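Ice-binding protein 1 (PDB 6BG8) binds ice, adsorbing the bacterium Shewanella frigidimarina onto it and inhibiting ice-crystal growth, with this chain being its C-terminal ice-binding (DUF3494) domain. Local coordinates at residues I30-G36 against L60-Y66; L122-R126 against T143-D149; T131-L137 against I158-S164; V191-N197 against N209-N215. All coordinates share one frame; numbering follows the deposited sequence.

Interaction 1 of 4, residues I30-G36 against L60-Y66; sequences IVDGDLG and LTNGLSY
The ring of Tyr66 turns its edge to Asp34. Asp34 CB lies in the ring plane, and Tyr66 CE2 comes to 3.7 Å from Asp34 CG. The carboxylate stands almost upright to the ring, with the planes 82° apart. Water 2, also in the ring plane, links Tyr66 OH to Asp34 OD1. Phe87 meets the ring edge-to-face. Asp34 OD1 also accepts from Leu64 N at 2.9 Å, on its anti side and somewhat out of the carboxylate plane. Asp34 OD2 forms a salt bridge with Arg13. With both oxygens held, the carboxylate has little freedom to rotate.

Asp32 and Asn62 also meet, their planes almost perpendicular (88°). Asn62 CG is anti to the backbone N (chi1 -166°), which carries ND2 to 2.8 Å from Asp32 OD1. The bond lies in the amide plane but reaches the carboxylate from above its plane.

Leu60 works on the apolar side. Leu60 CD1 touches Ile30 CG2 at 3.6 Å and Leu35 CD1 at 4.0 Å. Leu60 CD1 also lies 3.2 Å from Gly33 O, a buried carbonyl with no hydrogen-bond partner in the model. Backbone bonds pair Ile30 with Thr61 before the bend and Leu35 with Leu64 after it. Two strand pairs joined by a bend, parallel and in register on both arms, are typical of stacked corners in successive coils of a beta-helix.

Interaction 2 of 4, residues L122-R126 against T143-D149; sequences LTLTR and TLDGEGD. With SO4 (sulfate ion), chain C.
This contact lies at the edge of a short parallel sheet of the beta-helix, where Thr123 and Leu124 pair with Thr143 and Leu144. The second strand then leaves through an Asx turn and a type I' turn. Thr143 N donates to Leu122 O, Leu124 N to Thr143 O and Asp145 N to Leu124 O. Thr123 and Thr143 lie side by side and point the same way, with Thr123 OG1 3.6 Å from Thr143 CB. On the face of Leu124 and Leu144, Leu124 CB meets Leu144 CD2 at 4.1 Å, and Phe156 touches both leucines.

Past the strands, charged groups take over. Asp145 CG is anti to the backbone N (chi1 -178°), which places Asp145 OD1 2.8 Å from Glu147 N and closes the Asx turn. Glu147 then reaches across Thr125, with its CD 3.4 Å from Thr125 CG2. Water 5 joins Arg126 N, Asp145 O and Glu147 OE2.

The Arg126 side chain is described in one of its two conformers, and its bonds may not hold in the other. Arg126 NH1 makes a salt bridge of 3.1 Å to Asp149 OD2, in the guanidinium plane but from above the carboxylate, and also bonds Ser152 OG. Arg126 NH2 gives 2.9 Å to O1 of a sulfate ion, and Arg126 NE gives 3.1 Å to its O4. Met1 N binds the same sulfate, which probably comes from the crystallisation liquor. Asp149 OD1 is taken by Asp151 N. The whole is an edge of one beta-helix face, with 122-125 as the outer strand and tight turns following its neighbour.

Interaction 3 of 4, residues T131-L137 against I158-S164; sequences TAADVTL and IGGNLTS
Two successive coils of the parallel beta-helix stack at a corner here, with Thr131 over Ile158 before the bend and Val135 over Leu162 after it. Gly159 N bonds Thr131 O on one arm. On the other, Val135 N bonds Asn161 O, Thr163 N bonds Val135 O, and Leu137 N bonds Thr163 O. An ST turn shapes the first bend, with Ala133 N donating to Thr131 OG1.

Asp134 joins the two bends. Its CG sits beside its own backbone N (chi1 -49°), and Asp134 OD1 reaches Asn161 N at 2.8 Å. The bond is nearly straight, 168° at the hydrogen, and comes to the anti side of the carboxylate, somewhat out of its plane. Asp134 OD1 also lies 3.3 Å from Gly160 CA, an approach that the absence of a CB on Gly160 makes possible. The Asn161 side chain looks to the following coil, where OD1 accepts from Lys189 N.

Val135 is the apolar link. Val135 CG2 meets Ile158 CD1 at 3.7 Å, with the two side chains crossing at about a right angle. Val135 CG1 lies 3.9 Å from Leu162 CD1. Cys115 and Leu119 also touch Val135. Ile158 CG2 comes within 3.3 Å of Ala133 O.

Thr136 points to the other face, and its OG1 bonds Glu118 and Ile117 O. Ser164 OG takes Gly193 N of the next coil. Val135 O has a second donor besides Thr163 N: water 6, at 3.0 Å, which also lies 2.8 Å from Thr163 OG1.

Interaction 4 of 4, residues V191-N197 against N209-N215; sequences VIGTNTN and NVRTGAN. With PO4 (phosphate ion), chain H.
Thr194 holds OG1 between its backbone N and carbonyl carbon (chi1 64°), and Arg211 bends its chain at chi3 (60°). Together these torsions bring the hydroxyl and the guanidinium to one phosphate ion. Thr194 OG1 gives 2.6 Å to phosphate O4. Arg211 NE gives 2.7 Å to phosphate O3, which Thr194 N also grips, and NH2 reaches O2 in the guanidinium plane. Ala166 N is a further donor. The Arg211 chain crosses Val191 at a slant, with Arg211 CD 3.5 Å from Val191 CG1.

On the face of Ile192 and Val210, Ile192 CG2 packs on Ala214 CB at 3.8 Å. Ala214 CB also lies 3.3 Å from Gly193 O, which accepts from Thr196 OG1.

Two type II turns stack here, and Asn195 N bonds Thr212 O at 2.9 Å between them. Thr196 O receives Asn215 N at 2.8 Å. By similarity, Thr212 to Asn215 form the ice-binding motif, with Thr212 as an ice-binding site. Its OG1 bonds Asp230. The backbone bonds at Thr212 and Asn215 hold both ends of the motif to the preceding coil. The phosphate probably comes from the crystallisation liquor, but this cluster of N-H and hydroxyl donors is well suited to an anion.

Interaction 1 comes first, closing the loop from 30-36 to 60-66 before the helix 84-103. Strand 29-31 also pairs with strand 233-236, so this early part meets the end of the chain. Interactions 2 and 3 follow and cross: 131-137 lies inside the loop of interaction 2, while 158-164 lies beyond it. They join successive coils on different sheets, 122-125 with 142-145 and 135-137 with 162-164. Interaction 4 closes last, over a short loop. It touches interaction 3, because strands 162-164 and 190-192 are neighbours in one sheet. Interaction 1 and interaction 3 lie on opposite sides of the chain's centre, about 28 Å apart between centres.

Interaction 1 of 4, residues I30-G36 against L60-Y66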
loop_
_atom_site.group_PDB
_atom_site.type_symbol
_atom_site.label_atom_id
_atom_site.label_comp_id
_atom_site.label_asym_id
_atom_site.label_seq_id
_atom_site.Cartn_x
_atom_site.Cartn_y
_atom_site.Cartn_z
ATOM N N ILE A 30 5.752 9.302 -8.095
ATOM C CA ILE A 30 4.644 8.354 -7.984
ATOM C C ILE A 30 3.994 8.212 -9.354
ATOM O O ILE A 30 3.830 9.203 -10.074
ATOM C CB ILE A 30 3.623 8.804 -6.918
ATOM C CG1 ILE A 30 4.338 9.080 -5.591
ATOM C CG2 ILE A 30 2.532 7.750 -6.720
ATOM C CD1 ILE A 30 4.055 10.437 -5.029
ATOM N N VAL A 31 3.636 6.972 -9.721
ATOM C CA VAL A 31 3.204 6.642 -11.077
ATOM C C VAL A 31 2.002 5.700 -11.047
ATOM O O VAL A 31 1.949 4.767 -10.237
ATOM C CB VAL A 31 4.355 5.994 -11.882
ATOM C CG1 VAL A 31 3.904 5.664 -13.289
ATOM C CG2 VAL A 31 5.576 6.900 -11.915
ATOM N N ASP A 32 1.035 5.957 -11.933
ATOM C CA ASP A 32 -0.026 5.024 -12.334
ATOM C C ASP A 32 -1.088 4.811 -11.262
ATOM O O ASP A 32 -1.866 3.854 -11.346
ATOM C CB ASP A 32 0.546 3.659 -12.752
ATOM C CG ASP A 32 1.282 3.710 -14.086
ATOM O OD1 ASP A 32 1.039 4.648 -14.875
ATOM O OD2 ASP A 32 2.093 2.796 -14.357
ATOM N N GLY A 33 -1.150 5.675 -10.253
ATOM C CA GLY A 33 -2.200 5.582 -9.256
ATOM C C GLY A 33 -2.543 6.954 -8.721
ATOM O O GLY A 33 -1.786 7.914 -8.883
ATOM N N ASP A 34 -3.688 7.026 -8.057
ATOM C CA ASP A 34 -4.185 8.251 -7.445
ATOM C C ASP A 34 -3.680 8.397 -6.008
ATOM O O ASP A 34 -3.216 7.444 -5.381
ATOM C CB ASP A 34 -5.717 8.258 -7.448
ATOM C CG ASP A 34 -6.296 8.336 -8.843
ATOM O OD1 ASP A 34 -5.667 8.969 -9.714
ATOM O OD2 ASP A 34 -7.372 7.759 -9.075
ATOM N N LEU A 35 -3.797 9.614 -5.487
ATOM C CA LEU A 35 -3.520 9.918 -4.090
ATOM C C LEU A 35 -4.813 10.368 -3.426
ATOM O O LEU A 35 -5.605 11.104 -4.025
ATOM C CB LEU A 35 -2.465 11.021 -3.957
ATOM C CG LEU A 35 -0.999 10.602 -3.812
ATOM C CD1 LEU A 35 -0.581 9.596 -4.880
ATOM C CD2 LEU A 35 -0.076 11.826 -3.838
ATOM N N GLY A 36 -5.028 9.930 -2.190
ATOM C CA GLY A 36 -6.209 10.370 -1.480
ATOM C C GLY A 36 -5.992 10.545 0.003
ATOM O O GLY A 36 -5.264 9.764 0.622
ATOM N N LEU A 60 3.617 13.260 -9.502
ATOM C CA LEU A 60 2.646 12.197 -9.721
ATOM C C LEU A 60 2.296 12.146 -11.199
ATOM O O LEU A 60 1.825 13.135 -11.765
ATOM C CB LEU A 60 1.392 12.440 -8.874
ATOM C CG LEU A 60 0.195 11.519 -9.084
ATOM C CD1 LEU A 60 0.575 10.106 -8.694
ATOM C CD2 LEU A 60 -0.988 12.013 -8.244
ATOM N N THR A 61 2.524 10.997 -11.828
ATOM C CA THR A 61 2.241 10.775 -13.240
ATOM C C THR A 61 1.135 9.733 -13.384
ATOM O O THR A 61 1.145 8.729 -12.669
ATOM C CB THR A 61 3.507 10.303 -13.958
ATOM O OG1 THR A 61 4.538 11.285 -13.796
ATOM C CG2 THR A 61 3.235 10.072 -15.440
ATOM N N ASN A 62 0.198 9.967 -14.308
ATOM C CA ASN A 62 -0.927 9.062 -14.556
ATOM C C ASN A 62 -1.740 8.839 -13.278
ATOM O O ASN A 62 -2.080 7.711 -12.910
ATOM C CB ASN A 62 -0.461 7.730 -15.151
ATOM C CG ASN A 62 -1.608 6.927 -15.732
ATOM O OD1 ASN A 62 -2.667 7.480 -16.014
ATOM N ND2 ASN A 62 -1.411 5.617 -15.907
ATOM N N GLY A 63 -2.037 9.936 -12.595
ATOM C CA GLY A 63 -2.841 9.889 -11.392
ATOM C C GLY A 63 -3.148 11.298 -10.945
ATOM O O GLY A 63 -2.518 12.259 -11.397
ATOM N N LEU A 64 -4.141 11.408 -10.062
ATOM C CA LEU A 64 -4.522 12.683 -9.474
ATOM C C LEU A 64 -4.622 12.526 -7.963
ATOM O O LEU A 64 -4.776 11.418 -7.441
ATOM C CB LEU A 64 -5.862 13.194 -10.036
ATOM C CG LEU A 64 -5.900 13.490 -11.536
ATOM C CD1 LEU A 64 -7.341 13.669 -12.003
ATOM C CD2 LEU A 64 -5.069 14.731 -11.840
ATOM N N SER A 65 -4.546 13.652 -7.261
ATOM C CA SER A 65 -4.750 13.683 -5.821
ATOM C C SER A 65 -6.149 14.186 -5.484
ATOM O O SER A 65 -6.755 14.958 -6.232
ATOM C CB SER A 65 -3.708 14.566 -5.137
ATOM O OG SER A 65 -3.849 15.914 -5.558
ATOM N N TYR A 66 -6.658 13.737 -4.337
ATOM C CA TYR A 66 -8.042 13.954 -3.944
ATOM C C TYR A 66 -8.127 14.254 -2.460
ATOM O O TYR A 66 -7.417 13.640 -1.656
ATOM C CB TYR A 66 -8.901 12.718 -4.245
ATOM C CG TYR A 66 -9.044 12.439 -5.712
ATOM C CD1 TYR A 66 -9.917 13.184 -6.499
ATOM C CD2 TYR A 66 -8.294 11.432 -6.321
ATOM C CE1 TYR A 66 -10.036 12.938 -7.858
ATOM C CE2 TYR A 66 -8.415 11.176 -7.672
ATOM C CZ TYR A 66 -9.289 11.923 -8.433
ATOM O OH TYR A 66 -9.411 11.665 -9.779
HETATM O O HOH W 1 5.815 10.558 -11.588
HETATM O O HOH W 2 -7.715 10.052 -11.144
HETATM O O HOH W 3 -4.330 6.537 -11.781
#

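Interaction 2 of 4, residues L122-R126 against T143-D149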
loop_
_atom_site.group_PDB
_atom_site.type_symbol
_atom_site.label_atom_id
_atom_site.label_comp_id
_atom_site.label_asym_id
_atom_site.label_seq_id
_atom_site.Cartn_x
_atom_site.Cartn_y
_atom_site.Cartn_z
ATOM N N LEU A 122 14.704 -15.799 3.263
ATOM C CA LEU A 122 13.694 -16.824 3.068
ATOM C C LEU A 122 13.182 -16.802 1.635
ATOM O O LEU A 122 13.192 -15.763 0.969
ATOM C CB LEU A 122 12.510 -16.635 4.017
ATOM C CG LEU A 122 12.802 -16.679 5.513
ATOM C CD1 LEU A 122 11.493 -16.530 6.276
ATOM C CD2 LEU A 122 13.497 -17.987 5.859
ATOM N N THR A 123 12.742 -17.969 1.168
ATOM C CA THR A 123 11.943 -18.090 -0.045
ATOM C C THR A 123 10.607 -18.693 0.363
ATOM O O THR A 123 10.567 -19.817 0.875
ATOM C CB THR A 123 12.641 -18.952 -1.105
ATOM O OG1 THR A 123 13.884 -18.339 -1.481
ATOM C CG2 THR A 123 11.758 -19.092 -2.340
ATOM N N LEU A 124 9.531 -17.942 0.176
ATOM C CA LEU A 124 8.193 -18.371 0.576
ATOM C C LEU A 124 7.305 -18.569 -0.642
ATOM O O LEU A 124 7.389 -17.814 -1.617
ATOM C CB LEU A 124 7.540 -17.352 1.518
ATOM C CG LEU A 124 8.209 -17.194 2.885
ATOM C CD1 LEU A 124 7.481 -16.135 3.734
ATOM C CD2 LEU A 124 8.282 -18.536 3.605
ATOM N N THR A 125 6.437 -19.573 -0.566
ATOM C CA THR A 125 5.437 -19.800 -1.593
ATOM C C THR A 125 4.128 -19.110 -1.204
ATOM O O THR A 125 3.999 -18.523 -0.124
ATOM C CB THR A 125 5.262 -21.298 -1.820
ATOM O OG1 THR A 125 5.223 -21.967 -0.559
ATOM C CG2 THR A 125 6.458 -21.826 -2.583
ATOM N N ARG A 126 3.154 -19.168 -2.106
ATOM C CA ARG A 126 1.903 -18.469 -1.858
ATOM C C ARG A 126 1.207 -19.033 -0.625
ATOM O O ARG A 126 1.453 -20.164 -0.191
ATOM C CB ARG A 126 0.984 -18.564 -3.071
ATOM C CG ARG A 126 0.326 -19.903 -3.230
ATOM C CD ARG A 126 0.129 -20.187 -4.696
ATOM N NE ARG A 126 -0.809 -21.271 -4.933
ATOM C CZ ARG A 126 -1.482 -21.430 -6.065
ATOM N NH1 ARG A 126 -1.324 -20.562 -7.060
ATOM N NH2 ARG A 126 -2.321 -22.451 -6.193
ATOM N N THR A 143 12.378 -13.692 -0.933
ATOM C CA THR A 143 11.999 -14.111 -2.277
ATOM C C THR A 143 10.606 -14.727 -2.217
ATOM O O THR A 143 10.356 -15.628 -1.412
ATOM C CB THR A 143 13.013 -15.104 -2.852
ATOM O OG1 THR A 143 14.306 -14.477 -2.908
ATOM C CG2 THR A 143 12.594 -15.535 -4.263
ATOM N N LEU A 144 9.696 -14.229 -3.048
ATOM C CA LEU A 144 8.336 -14.754 -3.102
ATOM C C LEU A 144 8.184 -15.543 -4.395
ATOM O O LEU A 144 8.383 -14.999 -5.488
ATOM C CB LEU A 144 7.304 -13.630 -2.990
ATOM C CG LEU A 144 7.358 -12.896 -1.639
ATOM C CD1 LEU A 144 6.389 -11.699 -1.583
ATOM C CD2 LEU A 144 7.150 -13.830 -0.451
ATOM N N ASP A 145 7.850 -16.830 -4.258
ATOM C CA ASP A 145 7.916 -17.824 -5.323
ATOM C C ASP A 145 6.493 -18.206 -5.699
ATOM O O ASP A 145 5.814 -18.917 -4.947
ATOM C CB ASP A 145 8.720 -19.040 -4.849
ATOM C CG ASP A 145 8.886 -20.127 -5.916
ATOM O OD1 ASP A 145 8.251 -20.083 -6.989
ATOM O OD2 ASP A 145 9.673 -21.056 -5.655
ATOM N N GLY A 146 6.045 -17.746 -6.866
ATOM C CA GLY A 146 4.713 -18.083 -7.328
ATOM C C GLY A 146 4.539 -19.476 -7.886
ATOM O O GLY A 146 3.432 -19.817 -8.310
ATOM N N GLU A 147 5.609 -20.275 -7.923
ATOM C CA GLU A 147 5.577 -21.675 -8.364
ATOM C C GLU A 147 5.028 -21.824 -9.779
ATOM O O GLU A 147 4.452 -22.856 -10.131
ATOM C CB GLU A 147 4.788 -22.549 -7.377
ATOM C CG GLU A 147 5.475 -22.646 -6.021
ATOM C CD GLU A 147 4.663 -23.403 -4.998
ATOM O OE1 GLU A 147 5.040 -24.548 -4.670
ATOM O OE2 GLU A 147 3.651 -22.849 -4.520
ATOM N N GLY A 148 5.200 -20.792 -10.600
ATOM C CA GLY A 148 4.829 -20.844 -11.995
ATOM C C GLY A 148 3.449 -20.325 -12.311
ATOM O O GLY A 148 3.068 -20.305 -13.487
ATOM N N ASP A 149 2.681 -19.929 -11.300
ATOM C CA ASP A 149 1.311 -19.469 -11.491
ATOM C C ASP A 149 1.264 -17.966 -11.272
ATOM O O ASP A 149 1.444 -17.508 -10.132
ATOM C CB ASP A 149 0.374 -20.181 -10.515
ATOM C CG ASP A 149 -1.084 -19.846 -10.742
ATOM O OD1 ASP A 149 -1.391 -18.976 -11.580
ATOM O OD2 ASP A 149 -1.927 -20.473 -10.076
HETATM S S SO4 C . -1.284 -23.960 -2.618
HETATM O O1 SO4 C . -2.388 -23.747 -3.546
HETATM O O2 SO4 C . -1.757 -24.448 -1.328
HETATM O O3 SO4 C . -0.316 -24.816 -3.284
HETATM O O4 SO4 C . -0.569 -22.755 -2.275
HETATM O O HOH W 4 15.738 -14.850 -0.579
HETATM O O HOH W 5 3.434 -20.177 -4.663
#

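Interaction 3 of 4, residues T131-L137 against I158-S164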
loop_
_atom_site.group_PDB
_atom_site.type_symbol
_atom_site.label_atom_id
_atom_site.label_comp_id
_atom_site.label_asym_id
_atom_site.label_seq_id
_atom_site.Cartn_x
_atom_site.Cartn_y
_atom_site.Cartn_z
ATOM N N THR A 131 1.148 -13.745 12.110
ATOM C CA THR A 131 1.808 -13.691 13.404
ATOM C C THR A 131 1.198 -12.540 14.179
ATOM O O THR A 131 0.746 -11.553 13.592
ATOM C CB THR A 131 3.327 -13.504 13.300
ATOM O OG1 THR A 131 3.906 -13.474 14.619
ATOM C CG2 THR A 131 3.654 -12.214 12.584
ATOM N N ALA A 132 1.178 -12.684 15.501
ATOM C CA ALA A 132 0.703 -11.627 16.382
ATOM C C ALA A 132 1.815 -10.668 16.800
ATOM O O ALA A 132 1.524 -9.613 17.383
ATOM C CB ALA A 132 0.040 -12.247 17.619
ATOM N N ALA A 133 3.070 -10.989 16.487
ATOM C CA ALA A 133 4.209 -10.187 16.905
ATOM C C ALA A 133 4.566 -9.179 15.813
ATOM O O ALA A 133 3.837 -9.014 14.833
ATOM C CB ALA A 133 5.385 -11.097 17.245
ATOM N N ASP A 134 5.687 -8.475 15.992
ATOM C CA ASP A 134 6.260 -7.646 14.939
ATOM C C ASP A 134 7.083 -8.508 13.986
ATOM O O ASP A 134 7.634 -9.546 14.373
ATOM C CB ASP A 134 7.177 -6.552 15.511
ATOM C CG ASP A 134 6.549 -5.771 16.646
ATOM O OD1 ASP A 134 5.437 -5.241 16.470
ATOM O OD2 ASP A 134 7.183 -5.666 17.717
ATOM N N VAL A 135 7.194 -8.056 12.736
ATOM C CA VAL A 135 7.976 -8.753 11.720
ATOM C C VAL A 135 9.033 -7.807 11.169
ATOM O O VAL A 135 8.748 -6.638 10.886
ATOM C CB VAL A 135 7.104 -9.283 10.567
ATOM C CG1 VAL A 135 7.995 -9.853 9.458
ATOM C CG2 VAL A 135 6.114 -10.322 11.072
ATOM N N THR A 136 10.248 -8.312 11.006
ATOM C CA THR A 136 11.298 -7.557 10.348
ATOM C C THR A 136 11.741 -8.283 9.086
ATOM O O THR A 136 11.668 -9.512 8.994
ATOM C CB THR A 136 12.498 -7.327 11.277
ATOM O OG1 THR A 136 12.872 -8.565 11.895
ATOM C CG2 THR A 136 12.127 -6.311 12.353
ATOM N N LEU A 137 12.184 -7.491 8.109
ATOM C CA LEU A 137 12.758 -7.987 6.861
ATOM C C LEU A 137 14.080 -7.242 6.714
ATOM O O LEU A 137 14.117 -6.158 6.130
ATOM C CB LEU A 137 11.810 -7.749 5.689
ATOM C CG LEU A 137 12.310 -7.913 4.250
ATOM C CD1 LEU A 137 13.191 -9.147 4.081
ATOM C CD2 LEU A 137 11.109 -7.975 3.319
ATOM N N ILE A 158 -0.268 -9.287 10.219
ATOM C CA ILE A 158 0.718 -9.078 11.274
ATOM C C ILE A 158 0.094 -8.265 12.393
ATOM O O ILE A 158 -0.441 -7.176 12.152
ATOM C CB ILE A 158 1.969 -8.367 10.717
ATOM C CG1 ILE A 158 2.681 -9.297 9.721
ATOM C CG2 ILE A 158 2.887 -7.901 11.854
ATOM C CD1 ILE A 158 3.764 -8.608 8.858
ATOM N N GLY A 159 0.175 -8.790 13.620
ATOM C CA GLY A 159 -0.435 -8.137 14.765
ATOM C C GLY A 159 0.351 -6.983 15.336
ATOM O O GLY A 159 -0.197 -6.190 16.105
ATOM N N GLY A 160 1.623 -6.869 14.975
ATOM C CA GLY A 160 2.416 -5.723 15.367
ATOM C C GLY A 160 2.805 -4.867 14.177
ATOM O O GLY A 160 1.978 -4.582 13.300
ATOM N N ASN A 161 4.065 -4.451 14.141
ATOM C CA ASN A 161 4.609 -3.669 13.044
ATOM C C ASN A 161 5.264 -4.570 11.996
ATOM O O ASN A 161 5.535 -5.748 12.234
ATOM C CB ASN A 161 5.648 -2.671 13.563
ATOM C CG ASN A 161 5.116 -1.780 14.665
ATOM O OD1 ASN A 161 3.983 -1.302 14.609
ATOM N ND2 ASN A 161 5.950 -1.536 15.676
ATOM N N LEU A 162 5.534 -3.985 10.824
ATOM C CA LEU A 162 6.375 -4.582 9.789
ATOM C C LEU A 162 7.450 -3.569 9.430
ATOM O O LEU A 162 7.127 -2.429 9.087
ATOM C CB LEU A 162 5.578 -4.952 8.528
ATOM C CG LEU A 162 6.407 -5.302 7.272
ATOM C CD1 LEU A 162 7.264 -6.548 7.490
ATOM C CD2 LEU A 162 5.558 -5.462 6.027
ATOM N N THR A 163 8.716 -3.982 9.509
ATOM C CA THR A 163 9.844 -3.093 9.244
ATOM C C THR A 163 10.877 -3.803 8.379
ATOM O O THR A 163 11.420 -4.830 8.785
ATOM C CB THR A 163 10.499 -2.633 10.549
ATOM O OG1 THR A 163 9.516 -2.050 11.404
ATOM C CG2 THR A 163 11.593 -1.600 10.265
ATOM N N SER A 164 11.172 -3.251 7.205
ATOM C CA SER A 164 12.306 -3.722 6.427
ATOM C C SER A 164 13.453 -2.737 6.602
ATOM O O SER A 164 13.238 -1.561 6.902
ATOM C CB SER A 164 11.959 -3.895 4.945
ATOM O OG SER A 164 11.579 -2.672 4.340
HETATM O O HOH W 6 8.637 -4.282 12.813
#

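Interaction 4 of 4, residues V191-N197 against N209-N215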
loop_
_atom_site.group_PDB
_atom_site.type_symbol
_atom_site.label_atom_id
_atom_site.label_comp_id
_atom_site.label_asym_id
_atom_site.label_seq_id
_atom_site.Cartn_x
_atom_site.Cartn_y
_atom_site.Cartn_z
ATOM N N VAL A 191 6.960 0.069 7.982
ATOM C CA VAL A 191 8.126 0.920 7.746
ATOM C C VAL A 191 8.996 0.225 6.711
ATOM O O VAL A 191 9.389 -0.932 6.903
ATOM C CB VAL A 191 8.905 1.179 9.045
ATOM C CG1 VAL A 191 10.116 2.039 8.777
ATOM C CG2 VAL A 191 8.002 1.824 10.090
ATOM N N ILE A 192 9.289 0.917 5.614
ATOM C CA ILE A 192 10.039 0.357 4.494
ATOM C C ILE A 192 11.428 0.986 4.474
ATOM O O ILE A 192 11.551 2.215 4.468
ATOM C CB ILE A 192 9.274 0.583 3.179
ATOM C CG1 ILE A 192 7.964 -0.219 3.234
ATOM C CG2 ILE A 192 10.109 0.181 1.975
ATOM C CD1 ILE A 192 6.958 0.119 2.142
ATOM N N GLY A 193 12.473 0.145 4.478
ATOM C CA GLY A 193 13.815 0.633 4.755
ATOM C C GLY A 193 14.444 1.397 3.603
ATOM O O GLY A 193 14.064 1.256 2.444
ATOM N N THR A 194 15.434 2.232 3.952
ATOM C CA THR A 194 16.115 3.066 2.966
ATOM C C THR A 194 16.631 2.228 1.805
ATOM O O THR A 194 17.197 1.150 2.000
ATOM C CB THR A 194 17.294 3.824 3.586
ATOM O OG1 THR A 194 18.287 2.894 4.038
ATOM C CG2 THR A 194 16.853 4.713 4.746
ATOM N N ASN A 195 16.414 2.732 0.590
ATOM C CA ASN A 195 17.015 2.180 -0.618
ATOM C C ASN A 195 16.699 0.704 -0.824
ATOM O O ASN A 195 17.480 -0.018 -1.449
ATOM C CB ASN A 195 18.530 2.403 -0.608
ATOM C CG ASN A 195 18.879 3.853 -0.466
ATOM O OD1 ASN A 195 18.487 4.678 -1.291
ATOM N ND2 ASN A 195 19.586 4.183 0.596
ATOM N N THR A 196 15.560 0.241 -0.319
ATOM C CA THR A 196 15.117 -1.123 -0.581
ATOM C C THR A 196 14.147 -1.161 -1.756
ATOM O O THR A 196 13.612 -0.141 -2.196
ATOM C CB THR A 196 14.445 -1.752 0.650
ATOM O OG1 THR A 196 13.273 -1.004 1.002
ATOM C CG2 THR A 196 15.398 -1.814 1.839
ATOM N N ASN A 197 13.925 -2.372 -2.260
ATOM C CA ASN A 197 12.924 -2.649 -3.286
ATOM C C ASN A 197 11.802 -3.437 -2.629
ATOM O O ASN A 197 12.031 -4.557 -2.162
ATOM C CB ASN A 197 13.512 -3.452 -4.447
ATOM C CG ASN A 197 14.621 -2.716 -5.173
ATOM O OD1 ASN A 197 14.524 -1.518 -5.429
ATOM N ND2 ASN A 197 15.675 -3.445 -5.535
ATOM N N ASN A 209 5.520 4.409 6.734
ATOM C CA ASN A 209 6.677 5.295 6.625
ATOM C C ASN A 209 7.658 4.654 5.655
ATOM O O ASN A 209 8.272 3.634 5.978
ATOM C CB ASN A 209 7.333 5.529 7.988
ATOM C CG ASN A 209 6.334 5.970 9.065
ATOM O OD1 ASN A 209 6.426 5.539 10.218
ATOM N ND2 ASN A 209 5.394 6.834 8.698
ATOM N N VAL A 210 7.806 5.248 4.472
ATOM C CA VAL A 210 8.746 4.766 3.464
ATOM C C VAL A 210 10.018 5.595 3.585
ATOM O O VAL A 210 9.979 6.825 3.471
ATOM C CB VAL A 210 8.154 4.860 2.048
ATOM C CG1 VAL A 210 9.018 4.070 1.059
ATOM C CG2 VAL A 210 6.700 4.367 2.044
ATOM N N ARG A 211 11.142 4.928 3.828
ATOM C CA ARG A 211 12.360 5.637 4.179
ATOM C C ARG A 211 13.176 5.946 2.923
ATOM O O ARG A 211 12.895 5.449 1.830
ATOM C CB ARG A 211 13.150 4.830 5.218
ATOM C CG ARG A 211 12.416 4.810 6.568
ATOM C CD ARG A 211 12.914 3.766 7.531
ATOM N NE ARG A 211 14.324 3.912 7.879
ATOM C CZ ARG A 211 14.788 4.766 8.786
ATOM N NH1 ARG A 211 13.956 5.581 9.428
ATOM N NH2 ARG A 211 16.086 4.814 9.039
ATOM N N THR A 212 14.174 6.815 3.097
ATOM C CA THR A 212 14.925 7.458 2.023
ATOM C C THR A 212 15.245 6.516 0.866
ATOM O O THR A 212 15.954 5.527 1.037
ATOM C CB THR A 212 16.228 8.016 2.608
ATOM O OG1 THR A 212 15.962 8.612 3.887
ATOM C CG2 THR A 212 16.810 9.065 1.690
ATOM N N GLY A 213 14.742 6.837 -0.329
ATOM C CA GLY A 213 15.189 6.179 -1.541
ATOM C C GLY A 213 14.581 4.824 -1.842
ATOM O O GLY A 213 14.893 4.254 -2.894
ATOM N N ALA A 214 13.719 4.294 -0.980
ATOM C CA ALA A 214 13.099 3.006 -1.271
ATOM C C ALA A 214 12.224 3.087 -2.520
ATOM O O ALA A 214 11.664 4.138 -2.852
ATOM C CB ALA A 214 12.268 2.526 -0.078
ATOM N N ASN A 215 12.139 1.952 -3.218
ATOM C CA ASN A 215 11.310 1.776 -4.404
ATOM C C ASN A 215 10.131 0.880 -4.046
ATOM O O ASN A 215 10.331 -0.241 -3.574
ATOM C CB ASN A 215 12.129 1.144 -5.534
ATOM C CG ASN A 215 11.399 1.135 -6.858
ATOM O OD1 ASN A 215 10.369 0.480 -7.012
ATOM N ND2 ASN A 215 11.934 1.869 -7.831
HETATM P P PO4 H . 17.341 1.531 7.305
HETATM O O1 PO4 H . 17.346 0.236 8.079
HETATM O O2 PO4 H . 17.869 2.650 8.179
HETATM O O3 PO4 H . 15.925 1.908 6.905
HETATM O O4 PO4 H . 18.220 1.361 6.086
HETATM O O HOH W 7 18.095 3.635 -3.928
#